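Denovo NTF2 (Synthetic construct, PDB 6W40) is a de novo designed NTF2-like protein with no known natural function, apparently made to sample diverse pocket structures. Local coordinates at residues I14-F19 and W24-E29; V35-D40 and I59-H64. One frame throughout, in Å; residues are numbered along the deposited sequence.

Contact 1 (14-19 with 24-29) comes first along the chain and closes before contact 2 (35-40 with 59-64) opens; their centres lie about 14 Å apart. Contact 1 joins the end of helix 2-18 to the 3-10 turn 24-26 and the start of helix 27-30, whereas contact 2 lays helix 51-65 against strand 35-41 of the curved mixed sheet. The two meet directly where Trp-24 CB packs on Leu-62 CD1 at 3.8 Å. Helix 51-65 also receives Phe-27 of contact 1 and Phe-37 of contact 2, and strand 111-119 is touched from both. The helices and the curved sheet are thus joined through shared apolar packing, as expected of an NTF2-like cone.

Contact 1: I14-F19 and W24-E29; sequences IVIKLF and WDAFHE
Lys-17 sets CE over one face of the Trp-24 indole, in a CH-pi contact: CE stands 3.7 Å from the centroid of the six-membered ring and 22° off its normal, displaced toward the rim near CZ3. The lysine chain runs roughly perpendicular to the tryptophan side chain. Successive bends at chi2, chi3 and chi4, the last at -51°, curl the lysine back on itself and bring its end onto the ring. The ammonium end then reaches the rim of a second aromatic, with NZ 3.5 Å from CD1 of Phe-27, near the plane of that ring and not over its face.

Beside this packing, Lys-17 O lies 3.3 Å from Trp-24 NE1. Apolar packing continues on the neighbouring residue of the helix, where Ile-16 CG2 meets Ala-26 CB at 4.2 Å. At the border, Ile-16 CD1 comes within 4.4 Å of the exposed Glu-29 carboxylate at OE2.

Without the indole, as with an alanine here, Lys-17 CE would probably lose the face it rests on and the end of its chain be freer to turn. Beyond the two segments, Trp-24 also packs on Leu-62 and Ile-70, and Phe-27 on Val-54, Leu-58 and Ile-112, while Ile-14 packs against Lys-17 of the second subunit. The chain turns back within four residues, from the last turns of helix 2-18 into a 3-10 turn at 24-26 that leads to the short helix 27-30, consistent with the N-terminal helical part of the NTF2-like fold, where helices pack over the curved sheet.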
ATOM      1  N   ILE A  14      -1.127   4.955   1.354  1.00 40.61           N
ATOM      2  CA  ILE A  14      -1.136   3.777   0.489  1.00 47.56           C
ATOM      3  C   ILE A  14      -1.396   2.515   1.301  1.00 48.16           C
ATOM      4  O   ILE A  14      -2.175   1.646   0.892  1.00 53.11           O
ATOM      5  CB  ILE A  14       0.188   3.670  -0.291  1.00 49.00           C
ATOM      6  CG1 ILE A  14       0.571   5.018  -0.899  1.00 35.80           C
ATOM      7  CG2 ILE A  14       0.085   2.606  -1.371  1.00 47.65           C
ATOM      8  CD1 ILE A  14      -0.501   5.645  -1.742  1.00 48.03           C
ATOM      9  N   VAL A  15      -0.747   2.394   2.461  1.00 46.07           N
ATOM     10  CA  VAL A  15      -0.865   1.167   3.239  1.00 56.46           C
ATOM     11  C   VAL A  15      -2.266   1.024   3.824  1.00 55.47           C
ATOM     12  O   VAL A  15      -2.779  -0.096   3.943  1.00 58.34           O
ATOM     13  CB  VAL A  15       0.223   1.117   4.332  1.00 52.15           C
ATOM     14  CG1 VAL A  15       1.614   1.167   3.703  1.00 42.84           C
ATOM     15  CG2 VAL A  15       0.047   2.256   5.323  1.00 60.20           C
ATOM     16  N   ILE A  16      -2.917   2.134   4.177  1.00 43.44           N
ATOM     17  CA  ILE A  16      -4.248   2.038   4.771  1.00 46.31           C
ATOM     18  C   ILE A  16      -5.279   1.667   3.715  1.00 48.60           C
ATOM     19  O   ILE A  16      -6.131   0.799   3.939  1.00 50.48           O
ATOM     20  CB  ILE A  16      -4.624   3.348   5.489  1.00 46.21           C
ATOM     21  CG1 ILE A  16      -3.799   3.516   6.765  1.00 54.67           C
ATOM     22  CG2 ILE A  16      -6.114   3.370   5.807  1.00 57.92           C
ATOM     23  CD1 ILE A  16      -4.489   4.331   7.853  1.00 51.29           C
ATOM     24  N   LYS A  17      -5.210   2.304   2.545  1.00 52.72           N
ATOM     25  CA  LYS A  17      -6.214   2.078   1.511  1.00 50.37           C
ATOM     26  C   LYS A  17      -6.019   0.737   0.818  1.00 49.40           C
ATOM     27  O   LYS A  17      -6.956  -0.064   0.727  1.00 50.96           O
ATOM     28  CB  LYS A  17      -6.172   3.208   0.480  1.00 48.32           C
ATOM     29  CG  LYS A  17      -6.124   4.598   1.073  1.00 47.70           C
ATOM     30  CD  LYS A  17      -7.329   4.877   1.941  1.00 54.99           C
ATOM     31  CE  LYS A  17      -8.582   4.985   1.107  1.00 59.71           C
ATOM     32  NZ  LYS A  17      -8.394   5.936  -0.020  1.00 72.98           N
ATOM     33  N   LEU A  18      -4.809   0.474   0.325  1.00 46.64           N
ATOM     34  CA  LEU A  18      -4.570  -0.621  -0.607  1.00 54.88           C
ATOM     35  C   LEU A  18      -3.760  -1.765  -0.007  1.00 47.94           C
ATOM     36  O   LEU A  18      -3.347  -2.666  -0.743  1.00 66.00           O
ATOM     37  CB  LEU A  18      -3.874  -0.085  -1.859  1.00 41.44           C
ATOM     38  CG  LEU A  18      -4.566   1.110  -2.522  1.00 49.93           C
ATOM     39  CD1 LEU A  18      -3.578   2.243  -2.758  1.00 45.79           C
ATOM     40  CD2 LEU A  18      -5.239   0.706  -3.824  1.00 47.55           C
ATOM     41  N   PHE A  19      -3.527  -1.757   1.306  1.00 59.86           N
ATOM     42  CA  PHE A  19      -2.791  -2.835   1.959  1.00 62.19           C
ATOM     43  C   PHE A  19      -3.521  -3.291   3.214  1.00 68.56           C
ATOM     44  O   PHE A  19      -4.184  -4.334   3.205  1.00 71.21           O
ATOM     45  CB  PHE A  19      -1.369  -2.387   2.306  1.00 65.14           C
ATOM     46  CG  PHE A  19      -0.551  -3.426   3.034  1.00 59.21           C
ATOM     47  CD1 PHE A  19       0.502  -3.039   3.845  1.00 52.45           C
ATOM     48  CD2 PHE A  19      -0.815  -4.780   2.890  1.00 64.37           C
ATOM     49  CE1 PHE A  19       1.260  -3.977   4.515  1.00 45.97           C
ATOM     50  CE2 PHE A  19      -0.059  -5.722   3.561  1.00 71.75           C
ATOM     51  CZ  PHE A  19       0.981  -5.318   4.372  1.00 62.27           C
ATOM     52  N   TRP A  24     -11.289   0.929   4.484  1.00 67.54           N
ATOM     53  CA  TRP A  24     -11.924   2.078   3.857  1.00 66.50           C
ATOM     54  C   TRP A  24     -12.892   2.785   4.794  1.00 60.38           C
ATOM     55  O   TRP A  24     -13.374   3.872   4.456  1.00 66.55           O
ATOM     56  CB  TRP A  24     -12.637   1.642   2.576  1.00 63.95           C
ATOM     57  CG  TRP A  24     -11.685   1.257   1.485  1.00 56.11           C
ATOM     58  CD1 TRP A  24     -11.053   0.056   1.333  1.00 65.26           C
ATOM     59  CD2 TRP A  24     -11.248   2.080   0.397  1.00 48.21           C
ATOM     60  NE1 TRP A  24     -10.254   0.080   0.216  1.00 61.28           N
ATOM     61  CE2 TRP A  24     -10.356   1.312  -0.376  1.00 57.45           C
ATOM     62  CE3 TRP A  24     -11.528   3.391   0.000  1.00 51.80           C
ATOM     63  CZ2 TRP A  24      -9.741   1.812  -1.523  1.00 57.19           C
ATOM     64  CZ3 TRP A  24     -10.918   3.884  -1.140  1.00 54.34           C
ATOM     65  CH2 TRP A  24     -10.034   3.098  -1.887  1.00 53.87           C
ATOM     66  N   ASP A  25     -13.191   2.193   5.952  1.00 64.27           N
ATOM     67  CA  ASP A  25     -13.886   2.927   7.000  1.00 63.65           C
ATOM     68  C   ASP A  25     -13.013   4.043   7.557  1.00 64.80           C
ATOM     69  O   ASP A  25     -13.531   5.068   8.016  1.00 64.77           O
ATOM     70  CB  ASP A  25     -14.310   1.971   8.117  1.00 72.57           C
ATOM     71  CG  ASP A  25     -15.005   0.730   7.589  1.00 72.56           C
ATOM     72  OD1 ASP A  25     -15.229   0.645   6.363  1.00 73.77           O
ATOM     73  OD2 ASP A  25     -15.325  -0.165   8.402  1.00 80.53           O
ATOM     74  N   ALA A  26     -11.692   3.865   7.518  1.00 60.98           N
ATOM     75  CA  ALA A  26     -10.744   4.876   7.967  1.00 58.37           C
ATOM     76  C   ALA A  26     -10.526   5.984   6.943  1.00 59.26           C
ATOM     77  O   ALA A  26      -9.654   6.835   7.146  1.00 61.12           O
ATOM     78  CB  ALA A  26      -9.406   4.219   8.318  1.00 52.23           C
ATOM     79  N   PHE A  27     -11.291   5.988   5.847  1.00 51.32           N
ATOM     80  CA  PHE A  27     -11.195   7.065   4.871  1.00 51.69           C
ATOM     81  C   PHE A  27     -11.613   8.407   5.458  1.00 47.07           C
ATOM     82  O   PHE A  27     -11.160   9.449   4.974  1.00 43.37           O
ATOM     83  CB  PHE A  27     -12.051   6.735   3.646  1.00 54.21           C
ATOM     84  CG  PHE A  27     -11.963   7.753   2.546  1.00 44.21           C
ATOM     85  CD1 PHE A  27     -10.928   7.709   1.629  1.00 52.50           C
ATOM     86  CD2 PHE A  27     -12.921   8.749   2.423  1.00 43.27           C
ATOM     87  CE1 PHE A  27     -10.840   8.643   0.613  1.00 48.25           C
ATOM     88  CE2 PHE A  27     -12.838   9.687   1.408  1.00 44.96           C
ATOM     89  CZ  PHE A  27     -11.797   9.632   0.503  1.00 44.24           C
ATOM     90  N   HIS A  28     -12.453   8.398   6.496  1.00 52.02           N
ATOM     91  CA  HIS A  28     -12.939   9.646   7.073  1.00 50.62           C
ATOM     92  C   HIS A  28     -11.839  10.373   7.835  1.00 50.68           C
ATOM     93  O   HIS A  28     -11.771  11.608   7.810  1.00 55.25           O
ATOM     94  CB  HIS A  28     -14.130   9.367   7.990  1.00 49.52           C
ATOM     95  CG  HIS A  28     -14.754  10.600   8.571  1.00 57.05           C
ATOM     96  ND1 HIS A  28     -14.252  11.237   9.685  1.00 61.72           N
ATOM     97  CD2 HIS A  28     -15.851  11.303   8.199  1.00 63.60           C
ATOM     98  CE1 HIS A  28     -15.008  12.283   9.972  1.00 68.77           C
ATOM     99  NE2 HIS A  28     -15.984  12.345   9.085  1.00 65.58           N
ATOM    100  N   GLU A  29     -10.966   9.627   8.515  1.00 49.50           N
ATOM    101  CA  GLU A  29      -9.925  10.246   9.324  1.00 56.43           C
ATOM    102  C   GLU A  29      -8.770  10.784   8.491  1.00 49.64           C
ATOM    103  O   GLU A  29      -7.986  11.595   8.996  1.00 54.10           O
ATOM    104  CB  GLU A  29      -9.396   9.247  10.358  1.00 64.89           C
ATOM    105  CG  GLU A  29      -8.552   8.124   9.776  1.00 65.62           C
ATOM    106  CD  GLU A  29      -8.254   7.030  10.785  1.00 80.47           C
ATOM    107  OE1 GLU A  29      -9.027   6.888  11.756  1.00 94.74           O
ATOM    108  OE2 GLU A  29      -7.245   6.314  10.610  1.00 76.88           O
TER

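Contact 2: V35-D40 and I59-H64; sequences VKFQVD and IRLLEH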
ATOM      1  N   VAL A  35     -12.450  17.571   0.747  1.00 35.36           N
ATOM      2  CA  VAL A  35     -12.034  16.557  -0.214  1.00 38.01           C
ATOM      3  C   VAL A  35     -13.008  16.529  -1.386  1.00 41.44           C
ATOM      4  O   VAL A  35     -14.226  16.673  -1.214  1.00 38.70           O
ATOM      5  CB  VAL A  35     -11.934  15.183   0.471  1.00 39.67           C
ATOM      6  CG1 VAL A  35     -13.269  14.790   1.094  1.00 40.83           C
ATOM      7  CG2 VAL A  35     -11.463  14.121  -0.512  1.00 34.27           C
ATOM      8  N   LYS A  36     -12.468  16.369  -2.592  1.00 37.99           N
ATOM      9  CA  LYS A  36     -13.271  16.226  -3.796  1.00 34.85           C
ATOM     10  C   LYS A  36     -13.297  14.770  -4.239  1.00 40.63           C
ATOM     11  O   LYS A  36     -12.333  14.025  -4.048  1.00 36.46           O
ATOM     12  CB  LYS A  36     -12.733  17.099  -4.931  1.00 40.20           C
ATOM     13  CG  LYS A  36     -13.070  18.569  -4.800  1.00 42.18           C
ATOM     14  CD  LYS A  36     -12.683  19.328  -6.055  1.00 51.48           C
ATOM     15  CE  LYS A  36     -13.228  20.742  -6.021  1.00 51.18           C
ATOM     16  NZ  LYS A  36     -14.710  20.747  -5.878  1.00 46.55           N
ATOM     17  N   PHE A  37     -14.414  14.375  -4.847  1.00 31.65           N
ATOM     18  CA  PHE A  37     -14.627  12.998  -5.273  1.00 31.46           C
ATOM     19  C   PHE A  37     -15.401  13.013  -6.579  1.00 42.72           C
ATOM     20  O   PHE A  37     -16.499  13.574  -6.641  1.00 41.77           O
ATOM     21  CB  PHE A  37     -15.393  12.209  -4.208  1.00 38.61           C
ATOM     22  CG  PHE A  37     -15.488  10.736  -4.486  1.00 42.63           C
ATOM     23  CD1 PHE A  37     -14.485  10.077  -5.178  1.00 48.36           C
ATOM     24  CD2 PHE A  37     -16.585  10.010  -4.054  1.00 41.10           C
ATOM     25  CE1 PHE A  37     -14.575   8.721  -5.430  1.00 44.17           C
ATOM     26  CE2 PHE A  37     -16.681   8.655  -4.304  1.00 43.59           C
ATOM     27  CZ  PHE A  37     -15.674   8.009  -4.991  1.00 41.92           C
ATOM     28  N   GLN A  38     -14.832  12.407  -7.617  1.00 41.84           N
ATOM     29  CA  GLN A  38     -15.527  12.249  -8.887  1.00 40.92           C
ATOM     30  C   GLN A  38     -15.449  10.797  -9.328  1.00 40.97           C
ATOM     31  O   GLN A  38     -14.363  10.207  -9.355  1.00 38.03           O
ATOM     32  CB  GLN A  38     -14.962  13.178  -9.969  1.00 50.21           C
ATOM     33  CG  GLN A  38     -13.451  13.225 -10.068  1.00 48.78           C
ATOM     34  CD  GLN A  38     -12.986  14.109 -11.210  1.00 62.21           C
ATOM     35  OE1 GLN A  38     -12.058  14.904 -11.059  1.00 66.78           O
ATOM     36  NE2 GLN A  38     -13.634  13.975 -12.362  1.00 49.13           N
ATOM     37  N   VAL A  39     -16.604  10.226  -9.661  1.00 40.71           N
ATOM     38  CA  VAL A  39     -16.717   8.838 -10.092  1.00 38.28           C
ATOM     39  C   VAL A  39     -17.078   8.827 -11.569  1.00 37.51           C
ATOM     40  O   VAL A  39     -17.971   9.566 -12.002  1.00 43.27           O
ATOM     41  CB  VAL A  39     -17.770   8.075  -9.268  1.00 35.06           C
ATOM     42  CG1 VAL A  39     -17.574   6.575  -9.418  1.00 44.02           C
ATOM     43  CG2 VAL A  39     -17.711   8.489  -7.810  1.00 39.74           C
ATOM     44  N   ASP A  40     -16.387   7.993 -12.337  1.00 39.29           N
ATOM     45  CA  ASP A  40     -16.654   7.822 -13.763  1.00 35.12           C
ATOM     46  C   ASP A  40     -17.105   6.382 -13.978  1.00 35.69           C
ATOM     47  O   ASP A  40     -16.276   5.470 -14.056  1.00 39.81           O
ATOM     48  CB  ASP A  40     -15.423   8.153 -14.599  1.00 41.85           C
ATOM     49  CG  ASP A  40     -15.106   9.632 -14.603  1.00 47.56           C
ATOM     50  OD1 ASP A  40     -16.053  10.441 -14.697  1.00 54.08           O
ATOM     51  OD2 ASP A  40     -13.913   9.989 -14.508  1.00 57.70           O
ATOM     52  N   ILE A  59     -18.925   5.173   0.187  1.00 47.06           N
ATOM     53  CA  ILE A  59     -19.437   3.980   0.854  1.00 47.48           C
ATOM     54  C   ILE A  59     -20.485   3.291  -0.011  1.00 44.00           C
ATOM     55  O   ILE A  59     -20.507   2.058  -0.121  1.00 48.22           O
ATOM     56  CB  ILE A  59     -19.991   4.343   2.244  1.00 53.79           C
ATOM     57  CG1 ILE A  59     -18.843   4.575   3.230  1.00 46.46           C
ATOM     58  CG2 ILE A  59     -20.927   3.259   2.758  1.00 47.07           C
ATOM     59  CD1 ILE A  59     -19.302   5.015   4.603  1.00 49.67           C
ATOM     60  N   ARG A  60     -21.365   4.071  -0.645  1.00 48.09           N
ATOM     61  CA  ARG A  60     -22.348   3.477  -1.545  1.00 47.58           C
ATOM     62  C   ARG A  60     -21.672   2.816  -2.739  1.00 48.97           C
ATOM     63  O   ARG A  60     -22.097   1.745  -3.190  1.00 46.88           O
ATOM     64  CB  ARG A  60     -23.345   4.534  -2.020  1.00 43.74           C
ATOM     65  CG  ARG A  60     -24.282   4.012  -3.096  1.00 55.94           C
ATOM     66  CD  ARG A  60     -24.996   5.125  -3.831  1.00 67.39           C
ATOM     67  NE  ARG A  60     -25.473   4.673  -5.136  1.00 65.84           N
ATOM     68  CZ  ARG A  60     -26.601   3.998  -5.332  1.00 69.14           C
ATOM     69  NH1 ARG A  60     -27.382   3.695  -4.303  1.00 75.50           N
ATOM     70  NH2 ARG A  60     -26.950   3.627  -6.556  1.00 61.88           N
ATOM     71  N   LEU A  61     -20.619   3.443  -3.268  1.00 49.24           N
ATOM     72  CA  LEU A  61     -19.885   2.860  -4.386  1.00 46.81           C
ATOM     73  C   LEU A  61     -19.300   1.505  -4.009  1.00 45.18           C
ATOM     74  O   LEU A  61     -19.393   0.539  -4.774  1.00 41.40           O
ATOM     75  CB  LEU A  61     -18.782   3.817  -4.838  1.00 44.19           C
ATOM     76  CG  LEU A  61     -17.793   3.292  -5.880  1.00 40.23           C
ATOM     77  CD1 LEU A  61     -18.438   3.215  -7.249  1.00 57.62           C
ATOM     78  CD2 LEU A  61     -16.558   4.166  -5.921  1.00 58.27           C
ATOM     79  N   LEU A  62     -18.697   1.416  -2.821  1.00 45.00           N
ATOM     80  CA  LEU A  62     -18.120   0.152  -2.375  1.00 47.62           C
ATOM     81  C   LEU A  62     -19.196  -0.878  -2.054  1.00 48.97           C
ATOM     82  O   LEU A  62     -18.960  -2.082  -2.202  1.00 53.29           O
ATOM     83  CB  LEU A  62     -17.229   0.387  -1.155  1.00 37.53           C
ATOM     84  CG  LEU A  62     -16.108   1.417  -1.318  1.00 42.13           C
ATOM     85  CD1 LEU A  62     -15.354   1.609  -0.012  1.00 47.47           C
ATOM     86  CD2 LEU A  62     -15.159   1.012  -2.434  1.00 44.90           C
ATOM     87  N   GLU A  63     -20.376  -0.429  -1.614  0.95 51.32           N
ATOM     88  CA  GLU A  63     -21.460  -1.362  -1.325  0.95 49.15           C
ATOM     89  C   GLU A  63     -21.998  -2.011  -2.593  0.95 48.42           C
ATOM     90  O   GLU A  63     -22.406  -3.179  -2.564  0.95 48.98           O
ATOM     91  CB  GLU A  63     -22.594  -0.653  -0.584  0.95 53.41           C
ATOM     92  CG  GLU A  63     -22.356  -0.448   0.902  0.95 54.34           C
ATOM     93  CD  GLU A  63     -23.602   0.038   1.624  0.95 68.02           C
ATOM     94  OE1 GLU A  63     -24.598   0.367   0.942  0.95 64.34           O
ATOM     95  OE2 GLU A  63     -23.586   0.086   2.873  0.95 59.38           O
ATOM     96  N   HIS A  64     -22.010  -1.278  -3.710  1.00 49.31           N
ATOM     97  CA  HIS A  64     -22.567  -1.824  -4.942  1.00 41.82           C
ATOM     98  C   HIS A  64     -21.680  -2.915  -5.526  1.00 40.91           C
ATOM     99  O   HIS A  64     -22.183  -3.834  -6.181  1.00 45.81           O
ATOM    100  CB  HIS A  64     -22.780  -0.710  -5.966  1.00 38.87           C
ATOM    101  CG  HIS A  64     -23.553  -1.141  -7.174  1.00 43.54           C
ATOM    102  ND1 HIS A  64     -22.950  -1.637  -8.308  1.00 42.49           N
ATOM    103  CD2 HIS A  64     -24.884  -1.145  -7.424  1.00 34.64           C
ATOM    104  CE1 HIS A  64     -23.874  -1.929  -9.206  1.00 47.47           C
ATOM    105  NE2 HIS A  64     -25.056  -1.641  -8.694  1.00 38.18           N
TER
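Leu-61 meets the strand through both of its methyl groups, one for each of two inward-pointing residues. CD2 comes to the rim of the Phe-37 ring, 4.1 Å from CZ and near the ring plane, so the leucine meets an edge and not a face. CD1 lies 4.1 Å from Val-39 CG1, the two side chains lying alongside and pointing opposite ways. With CG anti to the backbone N (chi1 172°), Leu-61 spreads this fork toward the strand. Val-39 also sets CG2 3.5 Å above the plane of the Phe-37 ring, toward its rim, so one face of the aromatic is met from within its own strand. This is helix-on-sheet packing, with helix 51-65 against the curled sheet, as in NTF2-like folds; Phe-37 reaches Val-54 and Leu-58 on that helix, and Ile-117 touches both Phe-37 and Leu-61. Even this packed part is slender: only 98 Å² is buried between the segments, and the nearest CA atoms, of Val-39 and Leu-61, stand 8.9 Å apart. The helix side turned from the strand faces solvent, with Ile-59, Arg-60, Glu-63 and His-64 exposed. On the strand side away from the helix, Lys-36 is exposed too, but Asp-40 is buried, its carboxylate salt-bridged to Arg-116 and hydrogen-bonded to His-45.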